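Local coordinates for absent in melanoma 1 protein (Homo sapiens, PDB 3CW3), which may suppress malignant melanoma, perhaps by interacting with the cytoskeleton, and is represented here by one beta/gamma-crystallin domain, at residues Q23-W28 / G90-V95; F19-D24 / P49-H54. One frame throughout, in Å; residues are numbered along the deposited sequence.

Interaction 1. Residues Q23-W28 / G90-V95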
loop_
_atom_site.group_PDB
_atom_site.type_symbol
_atom_site.label_atom_id
_atom_site.label_comp_id
_atom_site.label_asym_id
_atom_site.label_seq_id
_atom_site.Cartn_x
_atom_site.Cartn_y
_atom_site.Cartn_z
ATOM N N GLN A 23 -5.599 8.996 -7.865
ATOM C CA GLN A 23 -4.953 10.170 -7.274
ATOM C C GLN A 23 -5.245 10.382 -5.799
ATOM O O GLN A 23 -4.553 11.144 -5.135
ATOM C CB GLN A 23 -5.347 11.442 -8.024
ATOM C CG GLN A 23 -4.925 11.472 -9.473
ATOM C CD GLN A 23 -5.189 12.818 -10.114
ATOM O OE1 GLN A 23 -6.196 13.470 -9.818
ATOM N NE2 GLN A 23 -4.292 13.239 -11.005
ATOM N N ASP A 24 -6.283 9.735 -5.289
ATOM C CA ASP A 24 -6.611 9.881 -3.878
ATOM C C ASP A 24 -7.299 8.634 -3.337
ATOM O O ASP A 24 -8.473 8.385 -3.629
ATOM C CB ASP A 24 -7.507 11.104 -3.660
ATOM C CG ASP A 24 -7.693 11.434 -2.189
ATOM O OD1 ASP A 24 -7.397 10.564 -1.342
ATOM O OD2 ASP A 24 -8.142 12.560 -1.875
ATOM N N CYS A 25 -6.551 7.856 -2.554
ATOM C CA CYS A 25 -7.049 6.628 -1.930
ATOM C C CYS A 25 -7.191 6.857 -0.427
ATOM O O CYS A 25 -7.452 5.914 0.321
ATOM C CB CYS A 25 -6.050 5.473 -2.099
ATOM S SG CYS A 25 -5.426 5.151 -3.739
ATOM N N SER A 26 -7.010 8.097 0.017
ATOM C CA SER A 26 -7.056 8.394 1.448
ATOM C C SER A 26 -8.370 8.102 2.171
ATOM O O SER A 26 -8.376 7.942 3.390
ATOM C CB SER A 26 -6.641 9.849 1.705
ATOM O OG SER A 26 -7.613 10.765 1.236
ATOM N N SER A 27 -9.475 8.024 1.436
ATOM C CA SER A 27 -10.758 7.742 2.066
ATOM C C SER A 27 -10.941 6.241 2.275
ATOM O O SER A 27 -11.874 5.815 2.953
ATOM C CB SER A 27 -11.906 8.278 1.209
ATOM O OG SER A 27 -12.100 7.465 0.066
ATOM N N TRP A 28 -10.054 5.444 1.684
ATOM C CA TRP A 28 -10.130 3.988 1.803
ATOM C C TRP A 28 -9.806 3.520 3.224
ATOM O O TRP A 28 -8.716 3.785 3.735
ATOM C CB TRP A 28 -9.141 3.316 0.849
ATOM C CG TRP A 28 -9.362 3.568 -0.619
ATOM C CD1 TRP A 28 -10.199 4.488 -1.189
ATOM C CD2 TRP A 28 -8.692 2.907 -1.702
ATOM N NE1 TRP A 28 -10.088 4.440 -2.562
ATOM C CE2 TRP A 28 -9.171 3.480 -2.902
ATOM C CE3 TRP A 28 -7.730 1.890 -1.773
ATOM C CZ2 TRP A 28 -8.721 3.067 -4.162
ATOM C CZ3 TRP A 28 -7.281 1.481 -3.025
ATOM C CH2 TRP A 28 -7.779 2.070 -4.205
ATOM N N GLY A 90 -2.258 7.044 0.342
ATOM C CA GLY A 90 -2.667 8.335 -0.188
ATOM C C GLY A 90 -3.067 8.312 -1.653
ATOM O O GLY A 90 -4.045 8.939 -2.054
ATOM N N SER A 91 -2.298 7.596 -2.458
ATOM C CA SER A 91 -2.575 7.494 -3.882
ATOM C C SER A 91 -1.796 6.328 -4.461
ATOM O O SER A 91 -0.796 5.891 -3.887
ATOM C CB SER A 91 -2.207 8.804 -4.599
ATOM O OG SER A 91 -0.909 9.253 -4.242
ATOM N N ILE A 92 -2.272 5.817 -5.588
ATOM C CA ILE A 92 -1.641 4.686 -6.250
ATOM C C ILE A 92 -1.376 5.057 -7.703
ATOM O O ILE A 92 -2.294 5.432 -8.440
ATOM C CB ILE A 92 -2.556 3.432 -6.173
ATOM C CG1 ILE A 92 -2.675 2.982 -4.713
ATOM C CG2 ILE A 92 -2.015 2.326 -7.058
ATOM C CD1 ILE A 92 -3.592 1.778 -4.490
ATOM N N ARG A 93 -0.111 4.963 -8.100
ATOM C CA ARG A 93 0.289 5.296 -9.457
ATOM C C ARG A 93 0.491 4.044 -10.302
ATOM O O ARG A 93 1.198 3.113 -9.911
ATOM C CB ARG A 93 1.582 6.115 -9.434
ATOM C CG ARG A 93 1.980 6.706 -10.784
ATOM C CD ARG A 93 1.230 8.009 -11.071
ATOM N NE ARG A 93 1.807 8.713 -12.216
ATOM C CZ ARG A 93 1.592 8.391 -13.490
ATOM N NH1 ARG A 93 0.797 7.372 -13.803
ATOM N NH2 ARG A 93 2.189 9.081 -14.455
ATOM N N HIS A 94 -0.142 4.041 -11.468
ATOM C CA HIS A 94 -0.063 2.938 -12.414
ATOM C C HIS A 94 1.094 3.251 -13.361
ATOM O O HIS A 94 0.979 4.113 -14.234
ATOM C CB HIS A 94 -1.395 2.836 -13.170
ATOM C CG HIS A 94 -1.441 1.749 -14.196
ATOM N ND1 HIS A 94 -0.689 0.598 -14.101
ATOM C CD2 HIS A 94 -2.188 1.619 -15.319
ATOM C CE1 HIS A 94 -0.971 -0.194 -15.120
ATOM N NE2 HIS A 94 -1.878 0.401 -15.872
ATOM N N VAL A 95 2.216 2.559 -13.172
ATOM C CA VAL A 95 3.391 2.792 -13.998
ATOM C C VAL A 95 3.226 2.270 -15.420
ATOM O O VAL A 95 3.237 1.060 -15.662
ATOM C CB VAL A 95 4.648 2.167 -13.366
ATOM C CG1 VAL A 95 5.867 2.470 -14.223
ATOM C CG2 VAL A 95 4.843 2.718 -11.959
#
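Cys-25 N donates to Gly-90 O at 2.8 Å, with a nearly straight N-H...O angle of 168°; the donor sits well above the plane of the carbonyl. The same Gly-90 O also lies 3.3 Å from Asp-24 CA in a CA-H...O contact. In register, Asp-24 pairs with Ser-91 and Ser-26 with Gly-90, the CA atoms of each pair 4.7 Å apart. The Cys-25 side chain turns inward, and its SG comes 3.6 Å from Ile-92 CG1 while also touching the backbone of Ser-91. Ile-92 CG1 is anti to the carbonyl carbon (chi1 -66°), and with the chain extended beyond it the terminal CD1 of Ile-92 runs on past the sulfur to Trp-28 CZ3, 4.0 Å away. The Ile-92 and Trp-28 side chains cross at about a right angle. Cys-25 CB covers the centre of one indole face. Trp-28 ends a type I turn that starts at Cys-25, just after Asp-24, and may form a tryptophan corner of this domain.

The segment 23-28 belongs to the first Greek key, whereas 90-95 carries the last strand of the second. This is consistent with the exchange between Greek keys of a beta/gamma-crystallin domain, here made by an irregular chain. At the strand start, Gly-90 and Ser-91 form a classic beta bulge facing Tyr-46.

Ser-91 CB lies 3.4 Å from Gln-23 O; its OG is engaged with Gln-48 O and Phe-51 N. On the exposed side, Ser-26 N donates to Asp-24 OD1 at 2.8 Å and closes an Asx turn. Ser-26 OG donates to the syn lone pair of Asp-24 OD1 at 2.6 Å.

Interaction 2. Residues F19-D24 / P49-H54; sequences FSDIQD and PNFEGH
With CG anti to the carbonyl carbon in both (chi1 -62° and -40°), Gln-23 and Phe-51 bring CG and ring together. Gln-23 CG lies 3.8 Å from Phe-51 CE1, and equally near CZ, with an oblique approach to the ring. The Gln-23 chain then runs on extended, its amide plane steeply inclined to the ring. The ring also meets Ile-22 O at Phe-51 CE2, 3.7 Å away, and Asp-21 CB near CZ.

Asn-50 N donates to Gln-23 O at 2.7 Å, in the carbonyl plane and almost straight. Asn-50 and Phe-51 both have left-handed backbone conformations, which bend the chain sharply here. This is the folded hairpin of a beta/gamma-crystallin Greek key, and Phe-51 and Gly-53 fit the aromatic-X-Gly end of the family signature.

Beside the hydrogen bond, the Asn-50 amide stands nearly perpendicular to that of Gln-23; Asn-50 OD1 lies 3.9 Å from Gln-23 CB. On the other flank the Pro-49 ring lies alongside Asp-24, pointing the same way, with Pro-49 CG 3.7 Å from Asp-24 OD1, an oxygen that is itself bonded to Ser-26.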
loop_
_atom_site.group_PDB
_atom_site.type_symbol
_atom_site.label_atom_id
_atom_site.label_comp_id
_atom_site.label_asym_id
_atom_site.label_seq_id
_atom_site.Cartn_x
_atom_site.Cartn_y
_atom_site.Cartn_z
ATOM N N PHE A 19 -7.041 -1.096 -11.522
ATOM C CA PHE A 19 -6.633 -1.189 -12.927
ATOM C C PHE A 19 -6.090 0.135 -13.464
ATOM O O PHE A 19 -5.722 0.228 -14.640
ATOM C CB PHE A 19 -7.828 -1.580 -13.799
ATOM C CG PHE A 19 -8.320 -2.979 -13.584
ATOM C CD1 PHE A 19 -7.893 -4.012 -14.412
ATOM C CD2 PHE A 19 -9.232 -3.262 -12.573
ATOM C CE1 PHE A 19 -8.374 -5.307 -14.239
ATOM C CE2 PHE A 19 -9.716 -4.553 -12.391
ATOM C CZ PHE A 19 -9.289 -5.578 -13.225
ATOM N N SER A 20 -6.048 1.161 -12.624
ATOM C CA SER A 20 -5.577 2.457 -13.096
ATOM C C SER A 20 -5.114 3.372 -11.975
ATOM O O SER A 20 -5.227 3.037 -10.796
ATOM C CB SER A 20 -6.707 3.147 -13.858
ATOM O OG SER A 20 -7.849 3.260 -13.023
ATOM N N ASP A 21 -4.594 4.533 -12.365
ATOM C CA ASP A 21 -4.134 5.536 -11.410
ATOM C C ASP A 21 -5.280 5.969 -10.505
ATOM O O ASP A 21 -6.407 6.158 -10.965
ATOM C CB ASP A 21 -3.640 6.792 -12.133
ATOM C CG ASP A 21 -2.382 6.556 -12.931
ATOM O OD1 ASP A 21 -1.367 6.154 -12.332
ATOM O OD2 ASP A 21 -2.410 6.782 -14.159
ATOM N N ILE A 22 -4.984 6.127 -9.220
ATOM C CA ILE A 22 -5.968 6.621 -8.269
ATOM C C ILE A 22 -5.232 7.756 -7.551
ATOM O O ILE A 22 -4.333 7.507 -6.742
ATOM C CB ILE A 22 -6.396 5.539 -7.250
ATOM C CG1 ILE A 22 -7.041 4.349 -7.975
ATOM C CG2 ILE A 22 -7.390 6.139 -6.258
ATOM C CD1 ILE A 22 -8.390 4.667 -8.625
ATOM N N GLN A 23 -5.599 8.996 -7.865
ATOM C CA GLN A 23 -4.953 10.170 -7.274
ATOM C C GLN A 23 -5.245 10.382 -5.799
ATOM O O GLN A 23 -4.553 11.144 -5.135
ATOM C CB GLN A 23 -5.347 11.442 -8.024
ATOM C CG GLN A 23 -4.925 11.472 -9.473
ATOM C CD GLN A 23 -5.189 12.818 -10.114
ATOM O OE1 GLN A 23 -6.196 13.470 -9.818
ATOM N NE2 GLN A 23 -4.292 13.239 -11.005
ATOM N N ASP A 24 -6.283 9.735 -5.289
ATOM C CA ASP A 24 -6.611 9.881 -3.878
ATOM C C ASP A 24 -7.299 8.634 -3.337
ATOM O O ASP A 24 -8.473 8.385 -3.629
ATOM C CB ASP A 24 -7.507 11.104 -3.660
ATOM C CG ASP A 24 -7.693 11.434 -2.189
ATOM O OD1 ASP A 24 -7.397 10.564 -1.342
ATOM O OD2 ASP A 24 -8.142 12.560 -1.875
ATOM N N PRO A 49 -2.114 11.941 -1.165
ATOM C CA PRO A 49 -2.836 12.050 -2.434
ATOM C C PRO A 49 -1.992 12.767 -3.483
ATOM O O PRO A 49 -1.029 13.458 -3.155
ATOM C CB PRO A 49 -4.081 12.850 -2.053
ATOM C CG PRO A 49 -4.320 12.448 -0.632
ATOM C CD PRO A 49 -2.916 12.492 -0.060
ATOM N N ASN A 50 -2.362 12.591 -4.746
ATOM C CA ASN A 50 -1.665 13.222 -5.856
ATOM C C ASN A 50 -0.200 12.816 -5.995
ATOM O O ASN A 50 0.640 13.605 -6.436
ATOM C CB ASN A 50 -1.802 14.742 -5.747
ATOM C CG ASN A 50 -3.256 15.184 -5.786
ATOM O OD1 ASN A 50 -3.987 14.847 -6.717
ATOM N ND2 ASN A 50 -3.682 15.924 -4.773
ATOM N N PHE A 51 0.090 11.578 -5.608
ATOM C CA PHE A 51 1.422 11.006 -5.730
ATOM C C PHE A 51 2.525 11.825 -5.065
ATOM O O PHE A 51 3.543 12.141 -5.679
ATOM C CB PHE A 51 1.709 10.797 -7.221
ATOM C CG PHE A 51 0.511 10.287 -7.988
ATOM C CD1 PHE A 51 -0.122 11.088 -8.939
ATOM C CD2 PHE A 51 -0.019 9.029 -7.716
ATOM C CE1 PHE A 51 -1.266 10.647 -9.603
ATOM C CE2 PHE A 51 -1.160 8.574 -8.373
ATOM C CZ PHE A 51 -1.787 9.388 -9.320
ATOM N N GLU A 52 2.317 12.148 -3.793
ATOM C CA GLU A 52 3.274 12.931 -3.019
ATOM C C GLU A 52 3.614 12.182 -1.737
ATOM O O GLU A 52 2.944 11.211 -1.387
ATOM C CB GLU A 52 2.669 14.289 -2.648
ATOM C CG GLU A 52 2.305 15.180 -3.823
ATOM C CD GLU A 52 3.518 15.610 -4.620
ATOM O OE1 GLU A 52 4.598 15.783 -4.015
ATOM O OE2 GLU A 52 3.392 15.792 -5.847
ATOM N N GLY A 53 4.647 12.646 -1.038
ATOM C CA GLY A 53 5.044 12.021 0.213
ATOM C C GLY A 53 5.917 10.799 0.023
ATOM O O GLY A 53 6.446 10.575 -1.067
ATOM N N HIS A 54 6.080 10.006 1.080
ATOM C CA HIS A 54 6.893 8.805 0.973
ATOM C C HIS A 54 6.268 7.881 -0.055
ATOM O O HIS A 54 5.068 7.969 -0.338
ATOM C CB HIS A 54 7.011 8.095 2.326
ATOM C CG HIS A 54 7.915 8.794 3.294
ATOM N ND1 HIS A 54 8.678 8.119 4.223
ATOM C CD2 HIS A 54 8.167 10.111 3.487
ATOM C CE1 HIS A 54 9.360 8.988 4.946
ATOM N NE2 HIS A 54 9.068 10.204 4.520
#

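How the interactions relate
The two interactions form one continuous patch, with centres about 4 Å apart, and share Gln-23 and Asp-24. Segment 19-28 touches both strand 91-95 and hairpin 49-54, which also touch each other. Ser-91 joins the two directly: Ser-91 OG makes a probable hydrogen bond to Phe-51 N at 2.9 Å, as in other family members, where a serine at this place secures the folded hairpin. Ser-91 CB packs on Ile-22 O at 3.3 Å, and Ile-22 and Ile-92 share a backbone hydrogen bond. Asp-21 OD1 also accepts a probable hydrogen bond from His-94 N at 2.6 Å and forms a salt bridge with Arg-93 NH1. Interaction 1 reaches the buried interior, whereas interaction 2 is at the surface.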